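Long-range contacts in aminoglycoside Nucleotidyltransferase (2")-Ia (Pseudomonas aeruginosa, PDB 5CFT), which confers resistance to gentamicin, tobramycin, kanamycin and related aminoglycosides by adenylating their 2''-hydroxyl group: residues D54-G59 / E96-A101; C115-E120 / P127-S132; D139-A144 / V174-F179. One frame throughout, in Å; residues are numbered along the deposited sequence. Where two conformers were deposited one is given.

Contact 1. Residues D54-G59 / E96-A101. With MN (manganese (II) ion), chain C; MN (manganese (II) ion), chain B; 51G (gentamicin C1), chain E; APC (diphosphomethylphosphonic acid adenosyl ester), chain D.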
loop_
_atom_site.group_PDB
_atom_site.type_symbol
_atom_site.label_atom_id
_atom_site.label_comp_id
_atom_site.label_asym_id
_atom_site.label_seq_id
_atom_site.Cartn_x
_atom_site.Cartn_y
_atom_site.Cartn_z
ATOM N N ASP A 54 5.179 -1.566 0.547
ATOM C CA ASP A 54 4.351 -0.531 1.137
ATOM C C ASP A 54 3.289 -1.170 2.005
ATOM O O ASP A 54 2.573 -2.068 1.562
ATOM C CB ASP A 54 3.727 0.312 0.031
ATOM C CG ASP A 54 4.747 0.948 -0.871
ATOM O OD1 ASP A 54 5.451 1.900 -0.429
ATOM O OD2 ASP A 54 4.893 0.514 -2.049
ATOM N N LEU A 55 3.163 -0.692 3.241
ATOM C CA LEU A 55 2.237 -1.237 4.219
ATOM C C LEU A 55 1.434 -0.105 4.838
ATOM O O LEU A 55 1.990 0.966 5.183
ATOM C CB LEU A 55 2.980 -1.955 5.330
ATOM C CG LEU A 55 3.734 -3.209 4.947
ATOM C CD1 LEU A 55 4.487 -3.715 6.184
ATOM C CD2 LEU A 55 2.798 -4.256 4.397
ATOM N N THR A 56 0.141 -0.331 5.054
ATOM C CA THR A 56 -0.727 0.537 5.835
ATOM C C THR A 56 -1.077 -0.206 7.123
ATOM O O THR A 56 -1.417 -1.388 7.087
ATOM C CB THR A 56 -2.025 0.932 5.103
ATOM O OG1 THR A 56 -1.692 1.604 3.879
ATOM C CG2 THR A 56 -2.858 1.843 5.926
ATOM N N PHE A 57 -0.967 0.448 8.266
ATOM C CA PHE A 57 -1.169 -0.181 9.590
ATOM C C PHE A 57 -2.093 0.685 10.439
ATOM O O PHE A 57 -2.143 1.898 10.293
ATOM C CB PHE A 57 0.172 -0.384 10.295
ATOM C CG PHE A 57 0.868 0.908 10.644
ATOM C CD1 PHE A 57 0.675 1.544 11.857
ATOM C CD2 PHE A 57 1.706 1.524 9.744
ATOM C CE1 PHE A 57 1.291 2.729 12.127
ATOM C CE2 PHE A 57 2.333 2.671 10.041
ATOM C CZ PHE A 57 2.107 3.314 11.220
ATOM N N PRO A 58 -2.803 0.091 11.390
ATOM C CA PRO A 58 -3.595 0.885 12.356
ATOM C C PRO A 58 -2.686 1.837 13.130
ATOM O O PRO A 58 -1.797 1.333 13.859
ATOM C CB PRO A 58 -4.219 -0.198 13.248
ATOM C CG PRO A 58 -4.349 -1.370 12.346
ATOM C CD PRO A 58 -3.093 -1.361 11.514
ATOM N N GLY A 59 -2.906 3.150 13.029
ATOM C CA GLY A 59 -2.003 4.104 13.615
ATOM C C GLY A 59 -1.861 3.962 15.108
ATOM O O GLY A 59 -0.754 4.214 15.624
ATOM N N GLU A 96 2.712 3.444 6.465
ATOM C CA GLU A 96 1.882 4.593 6.710
ATOM C C GLU A 96 0.701 4.204 7.599
ATOM O O GLU A 96 0.084 3.141 7.400
ATOM C CB GLU A 96 1.377 5.150 5.362
ATOM C CG GLU A 96 0.538 6.314 5.516
ATOM C CD GLU A 96 0.139 6.979 4.220
ATOM O OE1 GLU A 96 -0.264 6.294 3.313
ATOM O OE2 GLU A 96 0.181 8.239 4.173
ATOM N N PRO A 97 0.307 5.076 8.519
ATOM C CA PRO A 97 -0.844 4.788 9.365
ATOM C C PRO A 97 -2.160 5.002 8.634
ATOM O O PRO A 97 -2.298 5.870 7.749
ATOM C CB PRO A 97 -0.693 5.782 10.499
ATOM C CG PRO A 97 -0.014 6.964 9.813
ATOM C CD PRO A 97 1.010 6.283 8.961
ATOM N N ALA A 98 -3.153 4.202 9.037
ATOM C CA ALA A 98 -4.579 4.485 8.802
ATOM C C ALA A 98 -5.255 4.593 10.165
ATOM O O ALA A 98 -4.775 4.046 11.175
ATOM C CB ALA A 98 -5.216 3.404 7.988
ATOM N N TRP A 99 -6.370 5.309 10.216
ATOM C CA TRP A 99 -6.987 5.637 11.467
ATOM C C TRP A 99 -8.438 5.241 11.420
ATOM O O TRP A 99 -9.077 5.397 10.402
ATOM C CB TRP A 99 -6.843 7.147 11.763
ATOM C CG TRP A 99 -5.405 7.603 11.781
ATOM C CD1 TRP A 99 -4.734 8.165 10.751
ATOM C CD2 TRP A 99 -4.473 7.463 12.851
ATOM N NE1 TRP A 99 -3.441 8.430 11.137
ATOM C CE2 TRP A 99 -3.258 7.979 12.403
ATOM C CE3 TRP A 99 -4.548 6.954 14.163
ATOM C CZ2 TRP A 99 -2.146 8.062 13.234
ATOM C CZ3 TRP A 99 -3.422 7.000 14.957
ATOM C CH2 TRP A 99 -2.245 7.555 14.471
ATOM N N TRP A 100 -8.978 4.812 12.551
ATOM C CA TRP A 100 -10.346 4.355 12.629
ATOM C C TRP A 100 -11.300 5.489 12.350
ATOM O O TRP A 100 -11.204 6.551 12.968
ATOM C CB TRP A 100 -10.626 3.722 13.998
ATOM C CG TRP A 100 -11.998 3.029 14.046
ATOM C CD1 TRP A 100 -13.126 3.481 14.632
ATOM C CD2 TRP A 100 -12.322 1.762 13.440
ATOM N NE1 TRP A 100 -14.139 2.563 14.458
ATOM C CE2 TRP A 100 -13.670 1.494 13.738
ATOM C CE3 TRP A 100 -11.613 0.848 12.706
ATOM C CZ2 TRP A 100 -14.331 0.351 13.283
ATOM C CZ3 TRP A 100 -12.265 -0.341 12.262
ATOM C CH2 TRP A 100 -13.629 -0.546 12.551
ATOM N N ALA A 101 -12.199 5.188 11.399
ATOM C CA ALA A 101 -13.250 6.044 10.850
ATOM C C ALA A 101 -14.584 5.259 10.640
ATOM O O ALA A 101 -14.737 4.505 9.694
ATOM C CB ALA A 101 -12.802 6.631 9.527
HETATM MN MN MN C . 7.294 3.047 -1.073
HETATM MN MN MN B . 6.561 0.537 -3.307
HETATM O O6 51G E . 7.586 5.274 -1.717
HETATM C C14 51G E . 7.742 6.695 -1.737
HETATM C C15 51G E . 8.587 7.156 -0.551
HETATM N N 51G E . 9.915 6.540 -0.560
HETATM C C19 51G E . 10.286 5.964 0.734
HETATM C C16 51G E . 8.753 8.670 -0.612
HETATM C C18 51G E . 9.493 9.197 0.610
HETATM O O5 51G E . 9.571 8.915 -1.769
HETATM C C17 51G E . 7.384 9.336 -0.726
HETATM O O4 51G E . 6.589 8.782 -1.773
HETATM C C13 51G E . 6.380 7.381 -1.716
HETATM O O3 51G E . 5.711 7.109 -0.516
HETATM C C11 51G E . 4.266 7.161 -0.484
HETATM C C10 51G E . 3.793 6.213 0.623
HETATM N N1 51G E . 4.254 4.821 0.451
HETATM C C9 51G E . 2.266 6.268 0.730
HETATM C C8 51G E . 1.778 7.690 1.027
HETATM N N2 51G E . 0.299 7.702 1.130
HETATM C C12 51G E . 3.802 8.582 -0.181
HETATM O O2 51G E . 4.128 9.460 -1.267
HETATM C C7 51G E . 2.293 8.665 -0.009
HETATM O O1 51G E . 1.999 9.985 0.488
HETATM C C6 51G E . 0.891 10.670 -0.058
HETATM C C5 51G E . 1.320 12.061 -0.542
HETATM N N3 51G E . 2.465 11.970 -1.448
HETATM C C4 51G E . 1.714 12.861 0.689
HETATM C C3 51G E . 0.518 12.916 1.616
HETATM O O 51G E . -0.200 10.735 0.836
HETATM C C2 51G E . 0.066 11.528 2.020
HETATM C C1 51G E . -1.193 11.496 2.840
HETATM C C 51G E . -2.317 12.236 2.139
HETATM N N4 51G E . -1.607 10.118 3.139
HETATM C C20 51G E . -2.627 10.045 4.165
HETATM P PG APC D . 7.648 -0.519 -6.271
HETATM O O1G APC D . 8.874 -0.700 -7.232
HETATM O O2G APC D . 8.075 0.108 -4.962
HETATM O O3G APC D . 6.810 -1.676 -6.152
HETATM P PB APC D . 5.750 1.568 -6.296
HETATM O O1B APC D . 4.603 1.940 -7.272
HETATM O O2B APC D . 5.268 0.939 -5.011
HETATM O O3B APC D . 6.671 0.537 -7.007
HETATM P PA APC D . 6.904 3.723 -4.466
HETATM O O1A APC D . 8.014 4.732 -4.325
HETATM O O2A APC D . 6.928 2.670 -3.352
HETATM C C3A APC D . 6.861 2.931 -6.045
HETATM O "O5'" APC D . 5.614 4.592 -4.235
HETATM C "C5'" APC D . 4.383 4.140 -3.623
HETATM C "C4'" APC D . 3.324 5.019 -4.231
HETATM O "O4'" APC D . 3.614 6.396 -3.897
HETATM C "C3'" APC D . 3.350 4.943 -5.733
HETATM O "O3'" APC D . 2.459 3.878 -6.077
HETATM C "C2'" APC D . 2.919 6.340 -6.161
HETATM O "O2'" APC D . 1.495 6.304 -6.089
HETATM C "C1'" APC D . 3.502 7.222 -5.049
HETATM N N9 APC D . 4.793 7.896 -5.328
HETATM C C8 APC D . 5.940 7.390 -5.876
HETATM N N7 APC D . 6.975 8.204 -5.822
HETATM C C5 APC D . 6.454 9.337 -5.221
HETATM C C6 APC D . 7.009 10.616 -4.972
HETATM N N6 APC D . 8.282 10.942 -5.229
HETATM N N1 APC D . 6.198 11.564 -4.458
HETATM C C2 APC D . 4.929 11.252 -4.197
HETATM N N3 APC D . 4.300 10.090 -4.381
HETATM C C4 APC D . 5.116 9.171 -4.908
HETATM O O HOH W 1 6.130 -1.681 -3.634
#

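Contact 2. Residues C115-E120 / P127-S132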
loop_
_atom_site.group_PDB
_atom_site.type_symbol
_atom_site.label_atom_id
_atom_site.label_comp_id
_atom_site.label_asym_id
_atom_site.label_seq_id
_atom_site.Cartn_x
_atom_site.Cartn_y
_atom_site.Cartn_z
ATOM N N CYS A 115 -9.080 0.910 3.137
ATOM C CA CYS A 115 -8.514 -0.221 3.882
ATOM C C CYS A 115 -9.568 -1.274 4.200
ATOM O O CYS A 115 -10.086 -1.361 5.332
ATOM C CB CYS A 115 -7.893 0.280 5.199
ATOM S SG CYS A 115 -6.545 1.449 5.014
ATOM N N PRO A 116 -10.011 -2.010 3.178
ATOM C CA PRO A 116 -11.114 -2.980 3.373
ATOM C C PRO A 116 -10.747 -4.108 4.325
ATOM O O PRO A 116 -9.651 -4.613 4.327
ATOM C CB PRO A 116 -11.366 -3.511 1.975
ATOM C CG PRO A 116 -10.359 -2.868 1.089
ATOM C CD PRO A 116 -9.413 -2.026 1.831
ATOM N N GLU A 117 -11.703 -4.503 5.168
ATOM C CA GLU A 117 -11.456 -5.639 6.059
ATOM C C GLU A 117 -11.296 -6.949 5.277
ATOM O O GLU A 117 -10.519 -7.798 5.679
ATOM C CB GLU A 117 -12.572 -5.757 7.099
ATOM C CG GLU A 117 -12.507 -7.057 7.959
ATOM C CD GLU A 117 -11.273 -7.136 8.884
ATOM O OE1 GLU A 117 -10.890 -8.255 9.283
ATOM O OE2 GLU A 117 -10.659 -6.101 9.223
ATOM N N ALA A 118 -11.997 -7.102 4.154
ATOM C CA ALA A 118 -11.821 -8.274 3.290
ATOM C C ALA A 118 -10.448 -8.326 2.646
ATOM O O ALA A 118 -9.898 -7.308 2.251
ATOM C CB ALA A 118 -12.870 -8.264 2.222
ATOM N N ALA A 119 -9.899 -9.525 2.538
ATOM C CA ALA A 119 -8.639 -9.760 1.826
ATOM C C ALA A 119 -8.972 -9.873 0.346
ATOM O O ALA A 119 -9.516 -10.911 -0.092
ATOM C CB ALA A 119 -7.981 -11.002 2.308
ATOM N N GLU A 120 -8.674 -8.857 -0.447
ATOM C CA GLU A 120 -9.101 -8.779 -1.822
ATOM C C GLU A 120 -7.985 -8.980 -2.849
ATOM O O GLU A 120 -8.193 -8.872 -4.058
ATOM C CB GLU A 120 -9.738 -7.423 -2.107
ATOM C CG GLU A 120 -11.028 -7.179 -1.255
ATOM C CD GLU A 120 -11.667 -5.814 -1.393
ATOM O OE1 GLU A 120 -11.043 -4.871 -1.894
ATOM O OE2 GLU A 120 -12.860 -5.731 -0.990
ATOM N N PRO A 127 -4.617 -15.306 0.122
ATOM C CA PRO A 127 -5.300 -14.016 0.224
ATOM C C PRO A 127 -4.572 -13.021 1.140
ATOM O O PRO A 127 -4.041 -13.406 2.206
ATOM C CB PRO A 127 -6.662 -14.381 0.807
ATOM C CG PRO A 127 -6.848 -15.861 0.424
ATOM C CD PRO A 127 -5.516 -16.424 0.480
ATOM N N VAL A 128 -4.524 -11.773 0.723
ATOM C CA VAL A 128 -3.951 -10.705 1.528
ATOM C C VAL A 128 -4.821 -9.484 1.486
ATOM O O VAL A 128 -5.446 -9.154 0.467
ATOM C CB VAL A 128 -2.556 -10.312 1.048
ATOM C CG1 VAL A 128 -1.596 -11.483 1.155
ATOM C CG2 VAL A 128 -2.540 -9.759 -0.387
ATOM N N ARG A 129 -4.864 -8.742 2.580
ATOM C CA ARG A 129 -5.475 -7.430 2.593
ATOM C C ARG A 129 -4.591 -6.445 1.809
ATOM O O ARG A 129 -3.368 -6.413 1.932
ATOM C CB ARG A 129 -5.681 -6.886 4.010
ATOM C CG ARG A 129 -6.708 -7.672 4.820
ATOM C CD ARG A 129 -7.066 -6.893 6.081
ATOM N NE ARG A 129 -7.991 -7.624 6.932
ATOM C CZ ARG A 129 -7.630 -8.482 7.883
ATOM N NH1 ARG A 129 -8.590 -9.066 8.603
ATOM N NH2 ARG A 129 -6.372 -8.771 8.138
ATOM N N CYS A 130 -5.231 -5.704 0.906
ATOM C CA CYS A 130 -4.574 -4.598 0.177
ATOM C C CYS A 130 -5.461 -3.355 0.166
ATOM O O CYS A 130 -6.717 -3.445 0.329
ATOM C CB CYS A 130 -4.221 -4.921 -1.263
ATOM S SG CYS A 130 -3.727 -6.552 -1.821
ATOM N N ASN A 131 -4.831 -2.187 -0.034
ATOM C CA ASN A 131 -5.601 -0.980 -0.261
ATOM C C ASN A 131 -6.474 -1.100 -1.508
ATOM O O ASN A 131 -6.192 -1.862 -2.426
ATOM C CB ASN A 131 -4.707 0.248 -0.347
ATOM C CG ASN A 131 -3.914 0.474 0.857
ATOM O OD1 ASN A 131 -2.684 0.545 0.745
ATOM N ND2 ASN A 131 -4.538 0.585 2.018
ATOM N N SER A 132 -7.589 -0.378 -1.474
ATOM C CA SER A 132 -8.506 -0.340 -2.590
ATOM C C SER A 132 -7.830 0.224 -3.848
ATOM O O SER A 132 -6.886 1.003 -3.789
ATOM C CB SER A 132 -9.728 0.519 -2.267
ATOM O OG SER A 132 -9.315 1.856 -2.070
HETATM O O HOH W 2 -8.075 -6.102 0.734
#

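Contact 3. Residues D139-A144 / V174-F179. With APC (diphosphomethylphosphonic acid adenosyl ester), chain D; 51G (gentamicin C1), chain E.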
loop_
_atom_site.group_PDB
_atom_site.type_symbol
_atom_site.label_atom_id
_atom_site.label_comp_id
_atom_site.label_asym_id
_atom_site.label_seq_id
_atom_site.Cartn_x
_atom_site.Cartn_y
_atom_site.Cartn_z
ATOM N N ASP A 139 -3.050 7.975 -4.579
ATOM C CA ASP A 139 -1.669 8.360 -4.294
ATOM C C ASP A 139 -0.907 8.750 -5.547
ATOM O O ASP A 139 -0.005 9.565 -5.466
ATOM C CB ASP A 139 -0.919 7.261 -3.536
ATOM C CG ASP A 139 -0.885 7.463 -2.046
ATOM O OD1 ASP A 139 -1.307 8.528 -1.576
ATOM O OD2 ASP A 139 -0.387 6.520 -1.378
ATOM N N TYR A 140 -1.289 8.229 -6.706
ATOM C CA TYR A 140 -0.702 8.702 -7.950
ATOM C C TYR A 140 -1.127 10.107 -8.302
ATOM O O TYR A 140 -0.383 10.836 -8.956
ATOM C CB TYR A 140 -1.036 7.777 -9.155
ATOM C CG TYR A 140 -0.274 6.497 -9.233
ATOM C CD1 TYR A 140 0.983 6.446 -9.790
ATOM C CD2 TYR A 140 -0.824 5.319 -8.773
ATOM C CE1 TYR A 140 1.659 5.223 -9.869
ATOM C CE2 TYR A 140 -0.170 4.137 -8.853
ATOM C CZ TYR A 140 1.094 4.109 -9.410
ATOM O OH TYR A 140 1.762 2.880 -9.467
ATOM N N PHE A 141 -2.300 10.515 -7.859
ATOM C CA PHE A 141 -2.696 11.894 -8.061
ATOM C C PHE A 141 -1.826 12.868 -7.268
ATOM O O PHE A 141 -1.465 13.918 -7.755
ATOM C CB PHE A 141 -4.167 12.097 -7.693
ATOM C CG PHE A 141 -5.136 11.295 -8.490
ATOM C CD1 PHE A 141 -4.835 10.746 -9.761
ATOM C CD2 PHE A 141 -6.424 11.112 -7.998
ATOM C CE1 PHE A 141 -5.797 10.071 -10.453
ATOM C CE2 PHE A 141 -7.380 10.380 -8.727
ATOM C CZ PHE A 141 -7.071 9.874 -9.927
ATOM N N TYR A 142 -1.484 12.496 -6.046
ATOM C CA TYR A 142 -0.555 13.343 -5.297
ATOM C C TYR A 142 0.793 13.386 -6.007
ATOM O O TYR A 142 1.406 14.423 -6.119
ATOM C CB TYR A 142 -0.315 12.828 -3.880
ATOM C CG TYR A 142 -1.455 12.936 -2.907
ATOM C CD1 TYR A 142 -1.940 14.170 -2.495
ATOM C CD2 TYR A 142 -1.983 11.785 -2.333
ATOM C CE1 TYR A 142 -2.955 14.232 -1.606
ATOM C CE2 TYR A 142 -3.007 11.855 -1.431
ATOM C CZ TYR A 142 -3.458 13.083 -1.064
ATOM O OH TYR A 142 -4.485 13.094 -0.144
ATOM N N TYR A 143 1.222 12.227 -6.481
ATOM C CA TYR A 143 2.500 12.122 -7.186
ATOM C C TYR A 143 2.499 13.053 -8.403
ATOM O O TYR A 143 3.492 13.757 -8.655
ATOM C CB TYR A 143 2.713 10.674 -7.585
ATOM C CG TYR A 143 4.025 10.242 -8.197
ATOM C CD1 TYR A 143 5.163 10.958 -8.016
ATOM C CD2 TYR A 143 4.080 9.053 -8.916
ATOM C CE1 TYR A 143 6.378 10.525 -8.571
ATOM C CE2 TYR A 143 5.252 8.621 -9.470
ATOM C CZ TYR A 143 6.378 9.360 -9.287
ATOM O OH TYR A 143 7.582 8.909 -9.811
ATOM N N ALA A 144 1.381 13.095 -9.138
ATOM C CA ALA A 144 1.225 13.928 -10.328
ATOM C C ALA A 144 1.359 15.395 -10.011
ATOM O O ALA A 144 1.829 16.185 -10.855
ATOM C CB ALA A 144 -0.110 13.672 -11.002
ATOM N N VAL A 174 -13.216 10.327 -13.206
ATOM C CA VAL A 174 -14.088 11.034 -12.252
ATOM C C VAL A 174 -13.429 11.096 -10.882
ATOM O O VAL A 174 -13.574 12.121 -10.183
ATOM C CB VAL A 174 -15.529 10.441 -12.173
ATOM C CG1 VAL A 174 -16.175 10.443 -13.571
ATOM C CG2 VAL A 174 -15.569 9.070 -11.535
ATOM N N LEU A 175 -12.672 10.082 -10.471
ATOM C CA LEU A 175 -11.920 10.205 -9.234
ATOM C C LEU A 175 -10.907 11.336 -9.293
ATOM O O LEU A 175 -10.708 12.060 -8.327
ATOM C CB LEU A 175 -11.190 8.886 -8.925
ATOM C CG LEU A 175 -10.633 8.672 -7.530
ATOM C CD1 LEU A 175 -11.782 8.494 -6.547
ATOM C CD2 LEU A 175 -9.723 7.479 -7.421
ATOM N N ARG A 176 -10.283 11.527 -10.457
ATOM C CA ARG A 176 -9.328 12.620 -10.655
ATOM C C ARG A 176 -10.011 13.985 -10.544
ATOM O O ARG A 176 -9.446 14.890 -9.951
ATOM C CB ARG A 176 -8.648 12.468 -12.010
ATOM C CG ARG A 176 -7.540 13.489 -12.247
ATOM C CD ARG A 176 -6.687 13.164 -13.476
ATOM N NE ARG A 176 -7.458 13.215 -14.699
ATOM C CZ ARG A 176 -6.945 13.048 -15.911
ATOM N NH1 ARG A 176 -7.737 13.098 -16.979
ATOM N NH2 ARG A 176 -5.636 12.815 -16.059
ATOM N N ALA A 177 -11.215 14.098 -11.086
ATOM C CA ALA A 177 -11.992 15.301 -10.931
ATOM C C ALA A 177 -12.331 15.568 -9.478
ATOM O O ALA A 177 -12.250 16.724 -9.029
ATOM C CB ALA A 177 -13.262 15.231 -11.758
ATOM N N ALA A 178 -12.622 14.514 -8.707
ATOM C CA ALA A 178 -12.873 14.687 -7.291
ATOM C C ALA A 178 -11.620 15.172 -6.568
ATOM O O ALA A 178 -11.703 16.033 -5.682
ATOM C CB ALA A 178 -13.351 13.357 -6.682
ATOM N N PHE A 179 -10.457 14.614 -6.893
ATOM C CA PHE A 179 -9.175 15.035 -6.319
ATOM C C PHE A 179 -8.934 16.511 -6.613
ATOM O O PHE A 179 -8.579 17.282 -5.732
ATOM C CB PHE A 179 -8.030 14.166 -6.901
ATOM C CG PHE A 179 -6.678 14.467 -6.381
ATOM C CD1 PHE A 179 -6.167 13.766 -5.309
ATOM C CD2 PHE A 179 -5.896 15.465 -6.939
ATOM C CE1 PHE A 179 -4.960 14.061 -4.791
ATOM C CE2 PHE A 179 -4.648 15.729 -6.421
ATOM C CZ PHE A 179 -4.169 14.997 -5.367
HETATM P PG APC D . 7.648 -0.519 -6.271
HETATM O O1G APC D . 8.874 -0.700 -7.232
HETATM O O2G APC D . 8.075 0.108 -4.962
HETATM O O3G APC D . 6.810 -1.676 -6.152
HETATM P PB APC D . 5.750 1.568 -6.296
HETATM O O1B APC D . 4.603 1.940 -7.272
HETATM O O2B APC D . 5.268 0.939 -5.011
HETATM O O3B APC D . 6.671 0.537 -7.007
HETATM P PA APC D . 6.904 3.723 -4.466
HETATM O O1A APC D . 8.014 4.732 -4.325
HETATM O O2A APC D . 6.928 2.670 -3.352
HETATM C C3A APC D . 6.861 2.931 -6.045
HETATM O "O5'" APC D . 5.614 4.592 -4.235
HETATM C "C5'" APC D . 4.383 4.140 -3.623
HETATM C "C4'" APC D . 3.324 5.019 -4.231
HETATM O "O4'" APC D . 3.614 6.396 -3.897
HETATM C "C3'" APC D . 3.350 4.943 -5.733
HETATM O "O3'" APC D . 2.459 3.878 -6.077
HETATM C "C2'" APC D . 2.919 6.340 -6.161
HETATM O "O2'" APC D . 1.495 6.304 -6.089
HETATM C "C1'" APC D . 3.502 7.222 -5.049
HETATM N N9 APC D . 4.793 7.896 -5.328
HETATM C C8 APC D . 5.940 7.390 -5.876
HETATM N N7 APC D . 6.975 8.204 -5.822
HETATM C C5 APC D . 6.454 9.337 -5.221
HETATM C C6 APC D . 7.009 10.616 -4.972
HETATM N N6 APC D . 8.282 10.942 -5.229
HETATM N N1 APC D . 6.198 11.564 -4.458
HETATM C C2 APC D . 4.929 11.252 -4.197
HETATM N N3 APC D . 4.300 10.090 -4.381
HETATM C C4 APC D . 5.116 9.171 -4.908
HETATM O O6 51G E . 7.586 5.274 -1.717
HETATM C C14 51G E . 7.742 6.695 -1.737
HETATM C C15 51G E . 8.587 7.156 -0.551
HETATM N N 51G E . 9.915 6.540 -0.560
HETATM C C19 51G E . 10.286 5.964 0.734
HETATM C C16 51G E . 8.753 8.670 -0.612
HETATM C C18 51G E . 9.493 9.197 0.610
HETATM O O5 51G E . 9.571 8.915 -1.769
HETATM C C17 51G E . 7.384 9.336 -0.726
HETATM O O4 51G E . 6.589 8.782 -1.773
HETATM C C13 51G E . 6.380 7.381 -1.716
HETATM O O3 51G E . 5.711 7.109 -0.516
HETATM C C11 51G E . 4.266 7.161 -0.484
HETATM C C10 51G E . 3.793 6.213 0.623
HETATM N N1 51G E . 4.254 4.821 0.451
HETATM C C9 51G E . 2.266 6.268 0.730
HETATM C C8 51G E . 1.778 7.690 1.027
HETATM N N2 51G E . 0.299 7.702 1.130
HETATM C C12 51G E . 3.802 8.582 -0.181
HETATM O O2 51G E . 4.128 9.460 -1.267
HETATM C C7 51G E . 2.293 8.665 -0.009
HETATM O O1 51G E . 1.999 9.985 0.488
HETATM C C6 51G E . 0.891 10.670 -0.058
HETATM C C5 51G E . 1.320 12.061 -0.542
HETATM N N3 51G E . 2.465 11.970 -1.448
HETATM C C4 51G E . 1.714 12.861 0.689
HETATM C C3 51G E . 0.518 12.916 1.616
HETATM O O 51G E . -0.200 10.735 0.836
HETATM C C2 51G E . 0.066 11.528 2.020
HETATM C C1 51G E . -1.193 11.496 2.840
HETATM C C 51G E . -2.317 12.236 2.139
HETATM N N4 51G E . -1.607 10.118 3.139
HETATM C C20 51G E . -2.627 10.045 4.165
#

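Contact 1. Residues D54-G59 / E96-A101
Phe-57 lays its ring along Pro-97. At CB, chi1 65° tucks CG between N and C of its own backbone. This brings the ring over the neighbouring strand. CG faces Glu-96 O, and CD2 comes 3.3 Å from that Glu-96 O. CE2 reaches Glu-96 C. CE1 is near Pro-97 CB, and CZ at the tip lies 3.8 Å from it. Pro-97 CA stands over one ring face, a CH-pi contact 3.9 Å from the Phe-57 centroid. Arg-62 and Leu-65 of helix 62-71 also touch this side chain. Strands 53-58 and 91-101 are parallel neighbours in the mixed sheet of the nucleotidyltransferase fold. Hydrogen bonds join Glu-96 N to Leu-55 O, Phe-57 N to Glu-96 O and Ala-98 N to Phe-57 O. Gly-59 N to Ala-98 O continues the pattern just beyond strand 53-58. Gly-59 CA makes a CH-pi contact over the Trp-99 six-membered ring. Thr-56 CG2 presses Ala-98 CB tightly at 3.5 Å. Asp-54 OD1 lies 2.3 Å from the manganese that also holds gentamicin O6 and Asp-94. Its OD2 lies 2.1 Å from the manganese held by nucleotide-analogue O2A, O2B and O2G. Asp-52 binds both ions. Glu-96 OE1 accepts from gentamicin N2 at 2.7 Å, and OE2 from N4 at 2.8 Å.

Contact 2. Residues C115-E120 / P127-S132
Arg-129 meets Glu-117 through both charge and hydrogen bonding. Its chain is extended from CG to NE. The firm bond is from NE to the backbone O of Glu-117 at 2.8 Å, with an N-H...O angle of 147°. NH1 also forms a salt bridge with Glu-117 OE1, but the separation is too short and Glu-117 has a second conformer, so its details are doubtful. The other polar link is a water. It donates to Ala-118 O at 2.7 Å and accepts from Glu-120 N and from Cys-130 N, the latter at 2.9 Å. One molecule thus ties three backbone groups of the two segments. The apolar contact is Ala-119 CB on Pro-127 CB at 3.9 Å. Two van der Waals contacts involve polar atoms. Pro-116 CD rests 3.4 Å from Cys-130 O, and Cys-115 SG lies 3.7 Å from Asn-131 ND2, whose hydrogen bond goes to Ser-114 O. Segment 115-120 is a loop leading into the beta hairpin 121-123/126-128, and it folds back along the outgoing end, 127-132. Around the two segments, Arg-42 of helix 35-43 forms a salt bridge with Glu-120 and hydrogen bonds to the backbone O of Cys-130 and Asn-131. Ile-33 of strand 32-34 makes backbone hydrogen bonds to Arg-129 and Asn-131. At the far end Ser-132 is the N-cap of helix 133-146, its OG hydrogen-bonded to Ala-135 N.

Contact 3. Residues D139-A144 / V174-F179
The helical segments 139-144 and 174-179 cross at -58° with their axes 10.6 Å apart, and Phe-141 and Arg-176 have the nearest CA atoms. Phe-141 fills the gap between them. Its CE2 lies 3.5 Å from Arg-176 CA and 3.9 Å from Leu-175 CG. The aliphatic part of Arg-176 crosses the Phe-141 ring at about a right angle, with CG over one face. Phe-179 has CG anti to its backbone N (chi1 -179°), which carries its ring alongside the first helix. Phe-141 CB sits over the middle of that ring, 3.5 Å from its centroid, and the Phe-141 ring turns an edge toward the face of the Phe-179 ring in an offset edge-to-face pair. Phe-179 in turn points its own edge at the face of Tyr-142, with centroids 5.2 Å apart and planes at 77°. Trp-138 and Tyr-183 extend this aromatic cluster. Tyr-142 belongs both to the cluster and to the gentamicin pocket, while Asp-139, Tyr-140 and Tyr-143 face the ligands. Tyr-143 lays a ring face over the adenine, with CD1 3.5 Å from C5 of the nucleotide analogue. The ribose O2' lies over the Tyr-140 ring. The polar bond to a ligand is from gentamicin N2 to Asp-139 OD2, at 2.9 Å. Phe-179 thus gives its face to Phe-141 and its edge to Tyr-142, which implies that helix 169-183 backs the drug-lining Tyr-142 through ring packing, with Tyr-183 hydrogen-bonded to its hydroxyl.

In the fold
Contacts 1 and 3 bind the same two ligands, although their centres lie about 20 Å apart. Contact 1 brings the metal-binding Asp-54 and the acid Glu-96. Contact 3 brings Asp-139 and the tyrosines of helix 133-146. Glu-96 and Asp-139 both accept from N2 of gentamicin, so the drug is held between the sheet and helix 133-146, with helix 169-183 behind it. Contact 2 is centred about 13 Å from contact 1 and touches it directly. Cys-115 SG packs 3.8 Å from Ala-98 CB, and Asn-131 makes a weak hydrogen bond to Thr-56. The Asn-131 side chain is about 8 Å from gentamicin. Segment 127-132 leads straight into the helix of contact 3.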